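Local structure of putative protein-disulfide isomerase (3GN3) at residues Ile66-Leu71 / Glu129-Pro134; Gln55-His60 / His153-Phe158; Leu9-Gly14 / Gly78-Ala83; Asp37-Gln42 / Asp172-Trp177. The protein probably takes part in thiol-disulfide exchange as a member of the DsbA family, although its actual role has not been established. All blocks are in the same frame, centred on the assembly; numbering follows the deposited sequence.

Contact 1 (Ile66-Leu71 / Glu129-Pro134); sequences IVRCIL and EAFANP
Arg68 lays its aliphatic chain over one face of the Phe131 ring and carries its guanidinium on to the backbone oxygen of the same phenylalanine. CD makes a CH-pi contact, sitting off centre above the ring, 3.6 Å from Phe131 CZ. With CG anti to the backbone N (chi1 -163°) and the chain extended as far as NE, the arginine crosses the phenyl at about a right angle. Arg68 CZ stays 5.2 Å from the centroid of the Phe131 ring, so any cation-pi attraction is weak at most; the guanidinium plane stands almost upright to the ring. Instead NE and NH2 grip Phe131 O side-on, each nitrogen 2.9 Å from that oxygen, and the two bonds are clearly bent. A long, charged side chain suits this place, because its methylenes cover an aromatic face while its tip answers a carbonyl near the C-terminal end of helix 128-132. The close-packed part is completed by Cys69, a small residue whose SG lies obliquely beside the ring, 3.8 Å from Phe131 CD1. Beyond the guanidinium the fit is looser: Ala132 and Pro134 are exposed, and a water bridges from Arg68 NH2 (2.8 Å) to Pro134 O. Ala103 of the second subunit packs on Arg68 and Phe131. Ile116 of helix 112-123 touches both Cys69 and Phe131, closing a three-helix junction with helices 63-73 and 128-132.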
# COMPACT_ATOMS: atom_id res chain seq x y z
N ILE A 66 24.61 -1.02 7.03
CA ILE A 66 24.26 -1.62 8.32
C ILE A 66 23.22 -2.73 8.20
O ILE A 66 23.38 -3.80 8.79
CB ILE A 66 23.85 -0.54 9.35
CG1 ILE A 66 25.05 0.36 9.64
CG2 ILE A 66 23.31 -1.20 10.64
CD1 ILE A 66 24.70 1.70 10.29
N VAL A 67 22.18 -2.51 7.41
CA VAL A 67 21.17 -3.56 7.20
C VAL A 67 21.80 -4.80 6.56
O VAL A 67 21.50 -5.94 6.98
CB VAL A 67 19.93 -3.06 6.36
CG1 VAL A 67 19.04 -4.22 5.91
CG2 VAL A 67 19.11 -2.04 7.14
N ARG A 68 22.66 -4.60 5.56
CA ARG A 68 23.38 -5.71 4.93
C ARG A 68 24.23 -6.49 5.97
O ARG A 68 24.19 -7.73 5.99
CB ARG A 68 24.24 -5.22 3.74
CG ARG A 68 24.68 -6.34 2.79
CD ARG A 68 25.50 -5.81 1.60
NE ARG A 68 26.16 -6.88 0.85
CZ ARG A 68 25.58 -7.63 -0.09
NH1 ARG A 68 24.32 -7.43 -0.44
NH2 ARG A 68 26.26 -8.61 -0.68
N CYS A 69 24.94 -5.78 6.85
CA CYS A 69 25.66 -6.42 7.96
C CYS A 69 24.78 -7.30 8.82
O CYS A 69 25.20 -8.41 9.22
CB CYS A 69 26.27 -5.39 8.86
SG CYS A 69 27.63 -4.54 8.06
N ILE A 70 23.57 -6.81 9.13
CA ILE A 70 22.68 -7.55 9.99
C ILE A 70 22.30 -8.85 9.30
O ILE A 70 22.35 -9.93 9.89
CB ILE A 70 21.42 -6.74 10.39
CG1 ILE A 70 21.82 -5.58 11.29
CG2 ILE A 70 20.38 -7.64 11.07
CD1 ILE A 70 20.89 -4.40 11.19
N LEU A 71 21.94 -8.74 8.03
CA LEU A 71 21.52 -9.90 7.28
C LEU A 71 22.70 -10.82 6.97
O LEU A 71 22.52 -12.04 6.84
CB LEU A 71 20.74 -9.48 6.03
CG LEU A 71 19.35 -8.97 6.41
CD1 LEU A 71 18.66 -8.20 5.25
CD2 LEU A 71 18.47 -10.11 6.92
N GLU A 129 33.60 -11.06 5.14
CA GLU A 129 33.46 -12.11 4.15
C GLU A 129 31.99 -12.34 3.82
O GLU A 129 31.61 -12.28 2.66
CB GLU A 129 34.13 -13.41 4.57
CG GLU A 129 34.11 -14.42 3.44
CD GLU A 129 34.74 -15.75 3.81
OE1 GLU A 129 35.74 -15.75 4.58
OE2 GLU A 129 34.24 -16.79 3.30
N ALA A 130 31.18 -12.59 4.85
CA ALA A 130 29.75 -12.84 4.70
C ALA A 130 29.02 -11.68 4.00
O ALA A 130 28.11 -11.90 3.20
CB ALA A 130 29.11 -13.14 6.05
N PHE A 131 29.45 -10.46 4.31
CA PHE A 131 28.94 -9.24 3.69
C PHE A 131 29.12 -9.24 2.17
O PHE A 131 28.28 -8.69 1.45
CB PHE A 131 29.68 -8.04 4.29
CG PHE A 131 29.22 -6.69 3.79
CD1 PHE A 131 28.34 -5.92 4.54
CD2 PHE A 131 29.72 -6.17 2.59
CE1 PHE A 131 27.94 -4.65 4.10
CE2 PHE A 131 29.33 -4.91 2.13
CZ PHE A 131 28.44 -4.15 2.89
N ALA A 132 30.22 -9.85 1.70
CA ALA A 132 30.56 -9.91 0.28
C ALA A 132 29.74 -10.94 -0.51
O ALA A 132 29.66 -10.85 -1.74
CB ALA A 132 32.05 -10.15 0.11
N ASN A 133 29.12 -11.90 0.17
CA ASN A 133 28.27 -12.88 -0.51
C ASN A 133 27.20 -12.20 -1.40
O ASN A 133 26.32 -11.49 -0.89
CB ASN A 133 27.63 -13.81 0.52
CG ASN A 133 26.51 -14.66 -0.06
OD1 ASN A 133 26.51 -14.98 -1.25
ND2 ASN A 133 25.54 -15.04 0.80
N PRO A 134 27.28 -12.41 -2.74
CA PRO A 134 26.40 -11.66 -3.62
C PRO A 134 24.94 -12.11 -3.53
O PRO A 134 24.05 -11.36 -3.94
CB PRO A 134 26.98 -11.91 -5.02
CG PRO A 134 27.70 -13.19 -4.92
CD PRO A 134 28.14 -13.36 -3.48
O HOH W 1 24.45 -9.02 -2.83

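Contact 2 (Gln55-His60 / His153-Phe158); sequences QSQPWH and HVSPTF
Trp59 brings the far corner of its six-membered ring against the imidazole of His153, with CH2 3.7 Å from His153 CE1. The two ring planes lie 54° apart, so the rings meet obliquely. The other flank of the contact is polar. Two glutamines, long enough to reach across from the loop after strand 48-54, converge on one backbone oxygen: Gln57 NE2 lies 2.8 Å from His153 O, and Gln55 NE2 lies 2.9 Å from the same His153 O. They use it differently. Gln57 comes nearly head-on to the carbonyl with a fairly straight bond (164° at the hydrogen), whereas Gln55 approaches from above the carbonyl plane. A bend at chi2 of Gln57 (-78°) turns its amide toward the oxygen, and the same NE2 also makes a weak bond to Ser155 OG, 3.3 Å away. The peptide bond from Ser155 to Pro156 is cis, which marks this as the cis-proline loop of the thioredoxin fold. As expected for that loop, it faces the start of the active-site helix in such folds: the Ser155 side chain touches Cys26 and Ser29, and Pro156 packs on Phe28. Arg148 of the second subunit ties both sides together, hydrogen-bonding with NH1 to Gln57 OE1 and to His153 ND1. A glycerol, probably from the crystallisation liquor, bonds to the backbone N of His153 and of Val154.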
# COMPACT_ATOMS: atom_id res chain seq x y z
N GLN A 55 13.59 -2.03 8.38
CA GLN A 55 13.03 -0.88 7.67
C GLN A 55 14.17 0.08 7.44
O GLN A 55 14.46 0.92 8.30
CB GLN A 55 11.95 -0.22 8.53
CG GLN A 55 11.43 1.16 8.03
CD GLN A 55 10.46 1.03 6.87
OE1 GLN A 55 10.33 -0.04 6.28
NE2 GLN A 55 9.76 2.12 6.56
N SER A 56 14.84 -0.05 6.30
CA SER A 56 15.96 0.82 5.97
C SER A 56 15.48 2.24 5.59
O SER A 56 14.74 2.40 4.64
CB SER A 56 16.75 0.18 4.83
OG SER A 56 17.92 0.90 4.55
N GLN A 57 15.88 3.26 6.34
CA GLN A 57 15.43 4.64 6.06
C GLN A 57 16.49 5.42 5.28
O GLN A 57 17.62 5.57 5.78
CB GLN A 57 15.08 5.39 7.36
CG GLN A 57 14.13 4.65 8.32
CD GLN A 57 12.67 4.69 7.90
OE1 GLN A 57 12.34 4.55 6.73
NE2 GLN A 57 11.79 4.89 8.87
N PRO A 58 16.15 5.93 4.07
CA PRO A 58 17.14 6.58 3.20
C PRO A 58 17.75 7.84 3.79
O PRO A 58 18.87 8.23 3.40
CB PRO A 58 16.35 6.92 1.93
CG PRO A 58 15.20 5.99 1.93
CD PRO A 58 14.84 5.80 3.40
N TRP A 59 17.06 8.47 4.74
CA TRP A 59 17.67 9.60 5.45
C TRP A 59 18.64 9.17 6.57
O TRP A 59 19.33 10.00 7.16
CB TRP A 59 16.63 10.62 5.94
CG TRP A 59 15.65 10.06 6.94
CD1 TRP A 59 15.71 10.17 8.30
CD2 TRP A 59 14.45 9.32 6.65
NE1 TRP A 59 14.63 9.55 8.88
CE2 TRP A 59 13.84 9.01 7.89
CE3 TRP A 59 13.84 8.88 5.47
CZ2 TRP A 59 12.65 8.27 7.99
CZ3 TRP A 59 12.63 8.14 5.57
CH2 TRP A 59 12.06 7.85 6.83
N HIS A 60 18.70 7.87 6.87
CA HIS A 60 19.79 7.30 7.66
C HIS A 60 20.85 6.73 6.68
O HIS A 60 20.75 5.58 6.24
CB HIS A 60 19.24 6.21 8.60
CG HIS A 60 18.42 6.75 9.73
ND1 HIS A 60 18.79 6.63 11.05
CD2 HIS A 60 17.26 7.46 9.74
CE1 HIS A 60 17.90 7.23 11.82
NE2 HIS A 60 16.96 7.74 11.05
N HIS A 153 6.40 3.00 6.80
CA HIS A 153 7.21 4.19 6.58
C HIS A 153 7.91 4.57 7.89
O HIS A 153 9.15 4.58 7.98
CB HIS A 153 6.35 5.35 6.10
CG HIS A 153 7.10 6.64 6.03
ND1 HIS A 153 8.23 6.80 5.25
CD2 HIS A 153 6.91 7.83 6.66
CE1 HIS A 153 8.69 8.03 5.39
NE2 HIS A 153 7.91 8.67 6.24
N VAL A 154 7.11 4.87 8.90
CA VAL A 154 7.62 5.30 10.18
C VAL A 154 8.35 4.15 10.87
O VAL A 154 7.87 3.04 10.86
CB VAL A 154 6.47 5.87 11.05
CG1 VAL A 154 6.73 5.70 12.51
CG2 VAL A 154 6.24 7.33 10.72
N SER A 155 9.51 4.40 11.47
CA SER A 155 10.14 3.38 12.30
C SER A 155 10.12 3.77 13.78
O SER A 155 10.45 4.90 14.13
CB SER A 155 11.56 3.08 11.82
OG SER A 155 12.42 4.18 12.03
N PRO A 156 9.72 2.83 14.66
CA PRO A 156 9.27 1.49 14.31
C PRO A 156 7.82 1.49 13.92
O PRO A 156 7.10 2.45 14.24
CB PRO A 156 9.41 0.73 15.64
CG PRO A 156 9.10 1.76 16.66
CD PRO A 156 9.72 3.04 16.13
N THR A 157 7.37 0.44 13.24
CA THR A 157 5.93 0.21 13.22
C THR A 157 5.62 -1.23 13.62
O THR A 157 6.44 -2.12 13.41
CB THR A 157 5.16 0.77 11.93
OG1 THR A 157 4.70 -0.28 11.09
CG2 THR A 157 5.95 1.73 11.13
N PHE A 158 4.46 -1.43 14.24
CA PHE A 158 4.11 -2.70 14.84
C PHE A 158 2.96 -3.34 14.09
O PHE A 158 2.03 -2.66 13.72
CB PHE A 158 3.70 -2.47 16.31
CG PHE A 158 4.71 -1.70 17.11
CD1 PHE A 158 5.75 -2.37 17.76
CD2 PHE A 158 4.65 -0.31 17.17
CE1 PHE A 158 6.71 -1.67 18.47
CE2 PHE A 158 5.60 0.41 17.88
CZ PHE A 158 6.63 -0.28 18.54

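Contact 3 (Leu9-Gly14 / Gly78-Ala83); sequences LSWGHG and GGKESA
At the outer strand 10-12 of the sheet, Trp11 is held by two neighbouring residues of the first turn of helix 79-92. Glu81 takes the edge of the indole: Trp11 NE1 donates to Glu81 OE2 at 3.0 Å, with an angle of 158° at the hydrogen. The oxygen lies close to the ring plane and is met on its syn side, but from a position tilted out of the carboxylate plane. Lys80 takes a face: a chi1 of 73° sets CG between the backbone N and carbonyl carbon, and the bent chain runs back along the ring, with CG 3.7 Å from Trp11 CZ2. The model puts the amine over the five-membered ring, as in a cation-pi contact, but this is doubtful because CE lies too close to Ser10 O. Tryptophan suits the spot by offering a broad face and an N-H. Strand 10-12 pairs antiparallel with strand 48-54 at the margin of a thioredoxin-like sheet, and the axis of residues 79-83 runs at 109° to that of strand 10-12, 9.9 Å away at the closest. Deeper in, Leu9 CD1 rests on Ala83 CB at 4.2 Å, where the small alanine also lies against Ile70 of helix 63-73.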
# COMPACT_ATOMS: atom_id res chain seq x y z
N LEU A 9 14.62 -13.81 11.38
CA LEU A 9 14.64 -12.97 12.57
C LEU A 9 13.37 -13.19 13.38
O LEU A 9 12.54 -12.30 13.49
CB LEU A 9 14.82 -11.52 12.16
CG LEU A 9 16.25 -11.05 11.88
CD1 LEU A 9 17.14 -12.15 11.34
CD2 LEU A 9 16.27 -9.83 10.98
N SER A 10 13.25 -14.39 13.94
CA SER A 10 12.01 -14.84 14.55
C SER A 10 12.25 -15.54 15.90
O SER A 10 13.18 -16.31 16.03
CB SER A 10 11.31 -15.77 13.58
OG SER A 10 9.97 -15.99 13.98
N TRP A 11 11.42 -15.24 16.90
CA TRP A 11 11.56 -15.82 18.23
C TRP A 11 10.19 -16.11 18.80
O TRP A 11 9.21 -15.41 18.50
CB TRP A 11 12.31 -14.89 19.19
CG TRP A 11 13.75 -14.65 18.88
CD1 TRP A 11 14.84 -15.29 19.43
CD2 TRP A 11 14.29 -13.66 17.98
NE1 TRP A 11 16.01 -14.77 18.92
CE2 TRP A 11 15.71 -13.78 18.03
CE3 TRP A 11 13.71 -12.70 17.13
CZ2 TRP A 11 16.56 -12.97 17.26
CZ3 TRP A 11 14.56 -11.88 16.36
CH2 TRP A 11 15.97 -12.03 16.44
N GLY A 12 10.12 -17.13 19.65
CA GLY A 12 8.86 -17.54 20.25
C GLY A 12 8.20 -18.46 19.26
O GLY A 12 8.66 -18.58 18.13
N HIS A 13 7.13 -19.12 19.67
CA HIS A 13 6.46 -20.07 18.80
C HIS A 13 4.94 -20.02 19.00
O HIS A 13 4.24 -20.94 18.60
CB HIS A 13 7.01 -21.48 19.03
CG HIS A 13 6.80 -21.98 20.43
ND1 HIS A 13 7.75 -21.81 21.43
CD2 HIS A 13 5.75 -22.62 21.01
CE1 HIS A 13 7.29 -22.33 22.56
NE2 HIS A 13 6.08 -22.82 22.33
N GLY A 14 4.44 -18.93 19.59
CA GLY A 14 3.00 -18.76 19.81
C GLY A 14 2.23 -18.43 18.53
O GLY A 14 2.84 -18.10 17.50
N GLY A 78 25.72 -18.76 14.20
CA GLY A 78 24.76 -18.31 15.21
C GLY A 78 23.43 -17.72 14.73
O GLY A 78 22.61 -17.31 15.56
N GLY A 79 23.22 -17.67 13.41
CA GLY A 79 22.00 -17.12 12.79
C GLY A 79 21.43 -15.83 13.38
O GLY A 79 22.12 -14.78 13.49
N LYS A 80 20.17 -15.92 13.79
CA LYS A 80 19.44 -14.79 14.32
C LYS A 80 20.09 -14.22 15.60
O LYS A 80 19.94 -13.03 15.89
CB LYS A 80 18.01 -15.19 14.59
CG LYS A 80 17.89 -16.08 15.79
CD LYS A 80 16.94 -17.19 15.55
CE LYS A 80 15.74 -17.02 16.39
NZ LYS A 80 15.38 -18.29 17.03
N GLU A 81 20.80 -15.06 16.35
CA GLU A 81 21.48 -14.58 17.55
C GLU A 81 22.65 -13.67 17.20
O GLU A 81 22.92 -12.70 17.92
CB GLU A 81 21.93 -15.74 18.43
CG GLU A 81 20.80 -16.64 18.90
CD GLU A 81 19.62 -15.89 19.55
OE1 GLU A 81 19.83 -14.82 20.19
OE2 GLU A 81 18.47 -16.37 19.44
N SER A 82 23.34 -13.98 16.09
CA SER A 82 24.45 -13.16 15.58
C SER A 82 23.94 -11.87 14.94
O SER A 82 24.52 -10.81 15.14
CB SER A 82 25.30 -13.94 14.58
OG SER A 82 25.84 -15.09 15.20
N ALA A 83 22.84 -11.98 14.20
CA ALA A 83 22.14 -10.79 13.71
C ALA A 83 21.71 -9.91 14.89
O ALA A 83 21.90 -8.69 14.88
CB ALA A 83 20.94 -11.18 12.85

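Contact 4 (Asp37-Gln42 / Asp172-Trp177); sequences DDLLAQ and DPVSKW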
# COMPACT_ATOMS: atom_id res chain seq x y z
N ASP A 37 12.90 -8.38 24.41
CA ASP A 37 13.15 -9.46 25.39
C ASP A 37 12.04 -9.51 26.44
O ASP A 37 11.43 -10.56 26.63
CB ASP A 37 14.52 -9.34 26.06
CG ASP A 37 15.66 -9.85 25.17
OD1 ASP A 37 16.84 -9.53 25.47
OD2 ASP A 37 15.41 -10.56 24.17
N ASP A 38 11.76 -8.37 27.09
CA ASP A 38 10.63 -8.28 28.03
C ASP A 38 9.36 -8.71 27.38
O ASP A 38 8.59 -9.47 27.97
CB ASP A 38 10.35 -6.86 28.51
CG ASP A 38 11.55 -6.15 29.00
OD1 ASP A 38 12.65 -6.76 28.97
OD2 ASP A 38 11.38 -4.97 29.39
N LEU A 39 9.11 -8.20 26.18
CA LEU A 39 7.87 -8.50 25.51
C LEU A 39 7.63 -10.02 25.43
O LEU A 39 6.57 -10.51 25.81
CB LEU A 39 7.78 -7.83 24.13
CG LEU A 39 6.45 -8.37 23.58
CD1 LEU A 39 5.27 -7.51 24.05
CD2 LEU A 39 6.47 -8.57 22.11
N LEU A 40 8.63 -10.74 24.94
CA LEU A 40 8.54 -12.19 24.79
C LEU A 40 8.36 -12.90 26.16
O LEU A 40 7.51 -13.78 26.31
CB LEU A 40 9.81 -12.66 24.08
CG LEU A 40 9.81 -14.01 23.38
CD1 LEU A 40 8.71 -14.07 22.33
CD2 LEU A 40 11.18 -14.19 22.78
N ALA A 41 9.17 -12.49 27.13
CA ALA A 41 9.06 -12.95 28.52
C ALA A 41 7.65 -12.72 29.11
O ALA A 41 7.04 -13.64 29.66
CB ALA A 41 10.10 -12.26 29.37
N GLN A 42 7.14 -11.51 28.97
CA GLN A 42 5.84 -11.14 29.51
C GLN A 42 4.68 -11.67 28.70
O GLN A 42 3.70 -12.10 29.27
CB GLN A 42 5.72 -9.64 29.66
CG GLN A 42 6.78 -9.09 30.58
CD GLN A 42 6.65 -7.63 30.81
OE1 GLN A 42 5.54 -7.08 30.80
NE2 GLN A 42 7.78 -6.98 31.02
N ASP A 172 5.54 2.89 24.72
CA ASP A 172 4.60 2.11 25.51
C ASP A 172 5.29 1.25 26.57
O ASP A 172 6.38 0.72 26.33
CB ASP A 172 3.74 1.19 24.64
CG ASP A 172 2.76 1.94 23.78
OD1 ASP A 172 2.56 3.15 24.02
OD2 ASP A 172 2.20 1.31 22.85
N PRO A 173 4.64 1.11 27.75
CA PRO A 173 5.06 0.05 28.68
C PRO A 173 4.83 -1.30 28.01
O PRO A 173 3.79 -1.50 27.34
CB PRO A 173 4.10 0.22 29.87
CG PRO A 173 3.48 1.56 29.72
CD PRO A 173 3.60 1.99 28.31
N VAL A 174 5.78 -2.22 28.18
CA VAL A 174 5.67 -3.55 27.57
C VAL A 174 4.33 -4.22 27.92
O VAL A 174 3.76 -4.97 27.10
CB VAL A 174 6.89 -4.44 27.95
CG1 VAL A 174 6.72 -5.89 27.50
CG2 VAL A 174 8.16 -3.85 27.36
N SER A 175 3.81 -3.93 29.11
CA SER A 175 2.53 -4.49 29.57
C SER A 175 1.37 -4.02 28.70
O SER A 175 0.38 -4.75 28.56
CB SER A 175 2.27 -4.17 31.04
OG SER A 175 2.49 -2.80 31.29
N LYS A 176 1.49 -2.81 28.12
CA LYS A 176 0.50 -2.37 27.12
C LYS A 176 0.59 -3.21 25.83
O LYS A 176 -0.45 -3.69 25.33
CB LYS A 176 0.54 -0.88 26.82
CG LYS A 176 -0.59 -0.44 25.90
CD LYS A 176 -0.42 1.01 25.43
CE LYS A 176 -1.20 1.32 24.09
NZ LYS A 176 -0.52 0.81 22.83
N TRP A 177 1.82 -3.44 25.33
CA TRP A 177 2.01 -4.34 24.19
C TRP A 177 1.38 -5.68 24.45
O TRP A 177 0.72 -6.23 23.56
CB TRP A 177 3.48 -4.55 23.80
CG TRP A 177 4.21 -3.31 23.33
CD1 TRP A 177 3.68 -2.05 23.09
CD2 TRP A 177 5.60 -3.22 22.99
NE1 TRP A 177 4.67 -1.20 22.65
CE2 TRP A 177 5.86 -1.89 22.58
CE3 TRP A 177 6.66 -4.14 23.01
CZ2 TRP A 177 7.14 -1.45 22.19
CZ3 TRP A 177 7.95 -3.70 22.61
CH2 TRP A 177 8.17 -2.36 22.21
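Val174 points its two methyls at helix 36-43, where the C-terminal helix 174-181 of the thioredoxin-like fold lies against it. A chi1 of 172° swings CG1 away from the valine's own backbone N, and this methyl presses on the backbone of the other helix, 3.5 Å from Leu39 CA, while CG2 stands 3.9 Å from Asp38 CB, the two side chains crossing at about a right angle. A compact branched residue suits this close approach of backbones. Gln42, extended beyond CG, lays its amide obliquely alongside the same valine, with CD 3.7 Å from Val174 CG1; its flat amide lies over the valine at the exposed margin. On the buried side Leu39 crosses Trp177, again nearly perpendicular. Leu39 CD1 reaches Trp177 CB at 3.5 Å and lies in the ring plane at the CE3 edge. Phe158 of strand 157-160 also meets the Trp177 ring, the planes inclined to each other. No hydrogen bond joins the two segments. Trp177 NE1 instead donates to Ser169 O, and within 172-177 Lys176, which also pairs with Asp180, forms a salt bridge in which its NZ stands above the carboxylate plane of Asp172, 2.8 Å from Asp172 OD2.

Overall arrangement
Along the chain the first segments run in the order 3, 4, 2, 1 and the second segments 3, 1, 2, 4, so contact 4 spans contact 2, which spans contact 1, while contact 3 crosses all three. In space they form a closed circuit: Val67 touches Ser56, Phe158 touches Trp177, Leu40 touches Trp11, and Ala83 touches Ile70. Contacts 1 and 4 are farthest apart, with centres about 30 Å from each other on opposite sides of the chain's centre. Contacts 2 and 3 both reach the sheet; contact 1 lies among helices, and contact 4 joins helix 36-43 to the C-terminal helix. The side carrying contacts 1 and 2 also meets the second subunit.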